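Long-range contacts in hemolysin activator protein CdiB (Acinetobacter baumannii ACICU, PDB 6WIL), which probably secretes its partner toxin CdiA across the outer membrane, as the TpsB-type barrel transporter of a contact-dependent growth inhibition system: residues S52-V57 against G92-T97; A534-G539 against W550-S555. All blocks are in the same frame, centred on the assembly; numbering follows the deposited sequence.

Interaction 1 (S52-V57 against G92-T97)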
loop_
_atom_site.group_PDB
_atom_site.type_symbol
_atom_site.label_atom_id
_atom_site.label_comp_id
_atom_site.label_asym_id
_atom_site.label_seq_id
_atom_site.Cartn_x
_atom_site.Cartn_y
_atom_site.Cartn_z
ATOM N N SER A 52 -28.129 -43.848 14.084
ATOM C CA SER A 52 -29.139 -44.831 14.456
ATOM C C SER A 52 -30.306 -44.777 13.465
ATOM O O SER A 52 -30.480 -45.740 12.708
ATOM C CB SER A 52 -29.565 -44.629 15.915
ATOM O OG SER A 52 -28.460 -44.244 16.719
ATOM N N PRO A 53 -31.130 -43.692 13.393
ATOM C CA PRO A 53 -31.991 -43.555 12.212
ATOM C C PRO A 53 -31.384 -42.593 11.202
ATOM O O PRO A 53 -30.855 -41.542 11.577
ATOM C CB PRO A 53 -33.311 -43.022 12.790
ATOM C CG PRO A 53 -33.008 -42.642 14.236
ATOM C CD PRO A 53 -31.520 -42.687 14.396
ATOM N N CYS A 54 -31.442 -42.945 9.920
ATOM C CA CYS A 54 -30.874 -42.111 8.874
ATOM C C CYS A 54 -31.772 -42.164 7.648
ATOM O O CYS A 54 -32.602 -43.062 7.496
ATOM C CB CYS A 54 -29.444 -42.544 8.518
ATOM S SG CYS A 54 -29.261 -44.238 7.891
ATOM N N VAL A 55 -31.599 -41.177 6.775
ATOM C CA VAL A 55 -32.361 -41.061 5.539
ATOM C C VAL A 55 -31.375 -40.971 4.381
ATOM O O VAL A 55 -30.300 -40.377 4.512
ATOM C CB VAL A 55 -33.311 -39.844 5.563
ATOM C CG1 VAL A 55 -32.528 -38.543 5.722
ATOM C CG2 VAL A 55 -34.181 -39.809 4.312
ATOM N N THR A 56 -31.732 -41.588 3.260
ATOM C CA THR A 56 -30.891 -41.568 2.069
ATOM C C THR A 56 -31.198 -40.302 1.285
ATOM O O THR A 56 -32.316 -40.129 0.790
ATOM C CB THR A 56 -31.138 -42.811 1.220
ATOM O OG1 THR A 56 -30.743 -43.979 1.952
ATOM C CG2 THR A 56 -30.352 -42.735 -0.081
ATOM N N VAL A 57 -30.222 -39.408 1.175
ATOM C CA VAL A 57 -30.441 -38.179 0.424
ATOM C C VAL A 57 -30.155 -38.450 -1.047
ATOM O O VAL A 57 -29.132 -39.047 -1.401
ATOM C CB VAL A 57 -29.587 -37.025 0.984
ATOM C CG1 VAL A 57 -29.761 -36.931 2.489
ATOM C CG2 VAL A 57 -28.114 -37.174 0.631
ATOM N N GLY A 92 -26.378 -39.504 -1.855
ATOM C CA GLY A 92 -26.558 -40.939 -1.812
ATOM C C GLY A 92 -26.205 -41.601 -0.501
ATOM O O GLY A 92 -26.409 -42.814 -0.368
ATOM N N LYS A 93 -25.682 -40.860 0.471
ATOM C CA LYS A 93 -25.371 -41.458 1.759
ATOM C C LYS A 93 -26.578 -41.384 2.690
ATOM O O LYS A 93 -27.569 -40.702 2.418
ATOM C CB LYS A 93 -24.156 -40.785 2.395
ATOM C CG LYS A 93 -22.851 -41.171 1.730
ATOM C CD LYS A 93 -21.691 -41.112 2.703
ATOM C CE LYS A 93 -20.449 -41.715 2.079
ATOM N NZ LYS A 93 -20.347 -41.311 0.649
ATOM N N CYS A 94 -26.491 -42.108 3.801
ATOM C CA CYS A 94 -27.568 -42.177 4.782
ATOM C C CYS A 94 -27.300 -41.146 5.872
ATOM O O CYS A 94 -26.302 -41.246 6.594
ATOM C CB CYS A 94 -27.677 -43.584 5.369
ATOM S SG CYS A 94 -29.353 -44.044 5.869
ATOM N N ILE A 95 -28.183 -40.161 5.995
ATOM C CA ILE A 95 -27.942 -39.003 6.849
ATOM C C ILE A 95 -28.862 -39.066 8.059
ATOM O O ILE A 95 -30.090 -39.065 7.916
ATOM C CB ILE A 95 -28.136 -37.688 6.079
ATOM C CG1 ILE A 95 -27.141 -37.603 4.919
ATOM C CG2 ILE A 95 -27.995 -36.502 7.014
ATOM C CD1 ILE A 95 -25.722 -37.939 5.318
ATOM N N GLY A 96 -28.264 -39.106 9.249
ATOM C CA GLY A 96 -28.979 -38.936 10.492
ATOM C C GLY A 96 -28.754 -37.546 11.069
ATOM O O GLY A 96 -28.090 -36.695 10.480
ATOM N N THR A 97 -29.304 -37.350 12.271
ATOM C CA THR A 97 -29.351 -36.013 12.855
ATOM C C THR A 97 -27.959 -35.416 13.037
ATOM O O THR A 97 -27.760 -34.214 12.828
ATOM C CB THR A 97 -30.092 -36.038 14.196
ATOM O OG1 THR A 97 -29.332 -36.770 15.165
ATOM C CG2 THR A 97 -31.460 -36.684 14.040
HETATM O O HOH W 1 -29.853 -40.049 13.537
#

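Interaction 2 (A534-G539 against W550-S555)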
loop_
_atom_site.group_PDB
_atom_site.type_symbol
_atom_site.label_atom_id
_atom_site.label_comp_id
_atom_site.label_asym_id
_atom_site.label_seq_id
_atom_site.Cartn_x
_atom_site.Cartn_y
_atom_site.Cartn_z
ATOM N N ALA A 534 18.975 9.657 13.715
ATOM C CA ALA A 534 20.399 9.848 13.495
ATOM C C ALA A 534 21.054 8.501 13.241
ATOM O O ALA A 534 20.757 7.520 13.928
ATOM C CB ALA A 534 21.062 10.536 14.693
ATOM N N PHE A 535 21.946 8.457 12.255
ATOM C CA PHE A 535 22.662 7.228 11.950
ATOM C C PHE A 535 24.074 7.559 11.500
ATOM O O PHE A 535 24.325 8.610 10.903
ATOM C CB PHE A 535 21.950 6.403 10.868
ATOM C CG PHE A 535 22.011 7.013 9.492
ATOM C CD1 PHE A 535 21.030 7.891 9.065
ATOM C CD2 PHE A 535 23.043 6.695 8.619
ATOM C CE1 PHE A 535 21.079 8.448 7.801
ATOM C CE2 PHE A 535 23.100 7.253 7.356
ATOM C CZ PHE A 535 22.116 8.129 6.947
ATOM N N THR A 536 24.991 6.646 11.793
ATOM C CA THR A 536 26.324 6.651 11.213
ATOM C C THR A 536 26.535 5.327 10.490
ATOM O O THR A 536 26.162 4.265 11.000
ATOM C CB THR A 536 27.406 6.866 12.278
ATOM O OG1 THR A 536 28.690 6.554 11.725
ATOM C CG2 THR A 536 27.147 5.995 13.497
ATOM N N GLY A 537 27.111 5.395 9.290
ATOM C CA GLY A 537 27.252 4.223 8.452
ATOM C C GLY A 537 28.571 4.227 7.704
ATOM O O GLY A 537 29.360 5.169 7.797
ATOM N N ARG A 538 28.792 3.146 6.958
ATOM C CA ARG A 538 29.984 3.012 6.134
ATOM C C ARG A 538 29.701 2.014 5.024
ATOM O O ARG A 538 28.840 1.140 5.160
ATOM C CB ARG A 538 31.196 2.563 6.961
ATOM C CG ARG A 538 31.224 1.070 7.266
ATOM C CD ARG A 538 32.491 0.676 8.008
ATOM N NE ARG A 538 33.660 1.404 7.518
ATOM C CZ ARG A 538 34.356 1.070 6.436
ATOM N NH1 ARG A 538 35.405 1.797 6.072
ATOM N NH2 ARG A 538 34.002 0.014 5.715
ATOM N N GLY A 539 30.433 2.159 3.920
ATOM C CA GLY A 539 30.354 1.188 2.843
ATOM C C GLY A 539 31.267 0.008 3.127
ATOM O O GLY A 539 32.442 0.185 3.464
ATOM N N TRP A 550 33.103 6.968 5.601
ATOM C CA TRP A 550 32.125 7.028 6.678
ATOM C C TRP A 550 31.101 8.117 6.387
ATOM O O TRP A 550 31.451 9.213 5.940
ATOM C CB TRP A 550 32.803 7.301 8.022
ATOM C CG TRP A 550 33.519 6.118 8.585
ATOM C CD1 TRP A 550 34.795 5.724 8.309
ATOM C CD2 TRP A 550 33.003 5.172 9.530
ATOM N NE1 TRP A 550 35.105 4.590 9.019
ATOM C CE2 TRP A 550 34.021 4.231 9.777
ATOM C CE3 TRP A 550 31.777 5.028 10.189
ATOM C CZ2 TRP A 550 33.853 3.163 10.655
ATOM C CZ3 TRP A 550 31.613 3.967 11.059
ATOM C CH2 TRP A 550 32.643 3.048 11.284
ATOM N N VAL A 551 29.830 7.807 6.641
ATOM C CA VAL A 551 28.742 8.741 6.390
ATOM C C VAL A 551 27.921 8.911 7.659
ATOM O O VAL A 551 27.846 8.011 8.503
ATOM C CB VAL A 551 27.841 8.284 5.220
ATOM C CG1 VAL A 551 28.625 8.267 3.917
ATOM C CG2 VAL A 551 27.243 6.915 5.510
ATOM N N THR A 552 27.305 10.082 7.792
ATOM C CA THR A 552 26.416 10.381 8.903
ATOM C C THR A 552 25.116 10.959 8.365
ATOM O O THR A 552 25.058 11.482 7.249
ATOM C CB THR A 552 27.055 11.360 9.904
ATOM O OG1 THR A 552 27.833 12.335 9.197
ATOM C CG2 THR A 552 27.944 10.620 10.888
ATOM N N GLY A 553 24.067 10.850 9.171
ATOM C CA GLY A 553 22.783 11.418 8.815
ATOM C C GLY A 553 21.978 11.819 10.032
ATOM O O GLY A 553 21.857 11.045 10.984
ATOM N N PHE A 554 21.425 13.029 10.015
ATOM C CA PHE A 554 20.625 13.549 11.117
ATOM C C PHE A 554 19.316 14.072 10.549
ATOM O O PHE A 554 19.323 14.943 9.675
ATOM C CB PHE A 554 21.369 14.659 11.869
ATOM C CG PHE A 554 22.681 14.220 12.468
ATOM C CD1 PHE A 554 23.854 14.283 11.728
ATOM C CD2 PHE A 554 22.741 13.753 13.772
ATOM C CE1 PHE A 554 25.061 13.883 12.276
ATOM C CE2 PHE A 554 23.946 13.349 14.326
ATOM C CZ PHE A 554 25.107 13.414 13.576
ATOM N N SER A 555 18.198 13.539 11.037
ATOM C CA SER A 555 16.873 13.954 10.597
ATOM C C SER A 555 16.066 14.431 11.795
ATOM O O SER A 555 16.044 13.772 12.839
ATOM C CB SER A 555 16.141 12.814 9.886
ATOM O OG SER A 555 16.822 12.437 8.703
#

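Interaction 1 (S52-V57 against G92-T97)
A two-stranded antiparallel sheet at the periplasmic POTRA end of the transporter is stitched by the disulfide Cys54–Cys94, and it shows how a short pairing can be reinforced covalently. The bridge (SG to SG 2.0 Å, chi3 83°) runs diagonally: Cys94 lies opposite Thr56, whereas the CA of Cys54 is nearest that of Gly96. Beside it, Val55 and Ile95 form the hydrogen-bonded pair. The bond from Ile95 N to Val55 O, at 2.6 Å, is nearly straight at the hydrogen, while Val55 N reaches Ile95 O from well above the carbonyl plane. Two further bonds close the far end, Val57 N to Lys93 O (3.2 Å) and Gly92 N to Val57 O (2.8 Å).

The apolar contact gathers on Ile95. Its CG1 branch meets CG1 of Val57 at 3.6 Å, the two side chains crossing at a slant, and Leu100 and Ile103 of helix 97-113 also pack on Ile95. Val55 holds CG1 between its backbone N and carbonyl carbon (chi1 61°), which lays that methyl against Ile95 O at 3.3 Å. At the other end a water takes the N-H of Thr97 and donates to Pro53 O, linking the loop to the start of the helix. Main-chain bonds thus set the register, and the sulfur bridge, of a kind expected in the oxidising periplasm, adds a covalent tie to it.

Interaction 2 (A534-G539 against W550-S555)
Gly553 lies over one face of the Phe535 ring, its CA 4.0 Å from the ring centroid and 26° off the normal, a CH-pi contact across a hydrogen-bonded pair. With CG between the backbone N and the carbonyl carbon of Phe535 (chi1 70°), the ring folds back across the neighbouring strand, where the missing side chain of glycine lets it settle on the main chain. It recalls the aromatic-glycine pairs of other outer-membrane barrels.

On the opposite face of the sheet Arg538 lies over one face of the Trp550 indole. CB of Arg538 stands 4.1 Å from the centroid of the six-membered ring, almost on its normal, and NE approaches CZ2 of Trp550 at 3.6 Å. The side chain bends at chi3, and the guanidinium plane stands 73° from that of the indole, with Trp550 NE1 at its edge, so the two groups do not stack. Thr536 comes to the edge of the indole, its OG1 3.8 Å from Trp550 CE3. Farther along, CB of Ala534 meets CD2 of Phe554 at 3.7 Å.

The backbones supply paired bonds at Phe535–Gly553 and Gly537–Val551. The straightest runs from Val551 N to Gly537 O (2.9 Å), although the donor stands above the carbonyl plane.

Phe535 and Val551 share the face on which Val551 touches Asp467 and Ser555 touches Arg460, in the loop bearing the VRGF sequence that enters the lumen in Omp85 relatives; this face is therefore probably the inner one. Strand 530-541 bonds onward to strand 515-526, and strand 550-559 to strand 217-228, the seam where the last strand meets the first and closes the sixteen-stranded barrel.

How the interactions relate
Interactions 1 and 2 are both antiparallel strand pairs, yet they share no element and lie on opposite sides of the chain's centre, their own centres about 73 Å apart. Both are partly buried. In interaction 1 the sheet has two short strands only, and its sulfur bridge, toward the surface, complements a buried aliphatic side backed by a helix. Interaction 2 belongs to a continuous barrel wall; it has no covalent link and relies instead on regular main-chain bonding with aromatic packing on both faces. Here the isolated pairing carries a covalent crosslink, whereas the barrel hairpin is bonded to a further strand on each side.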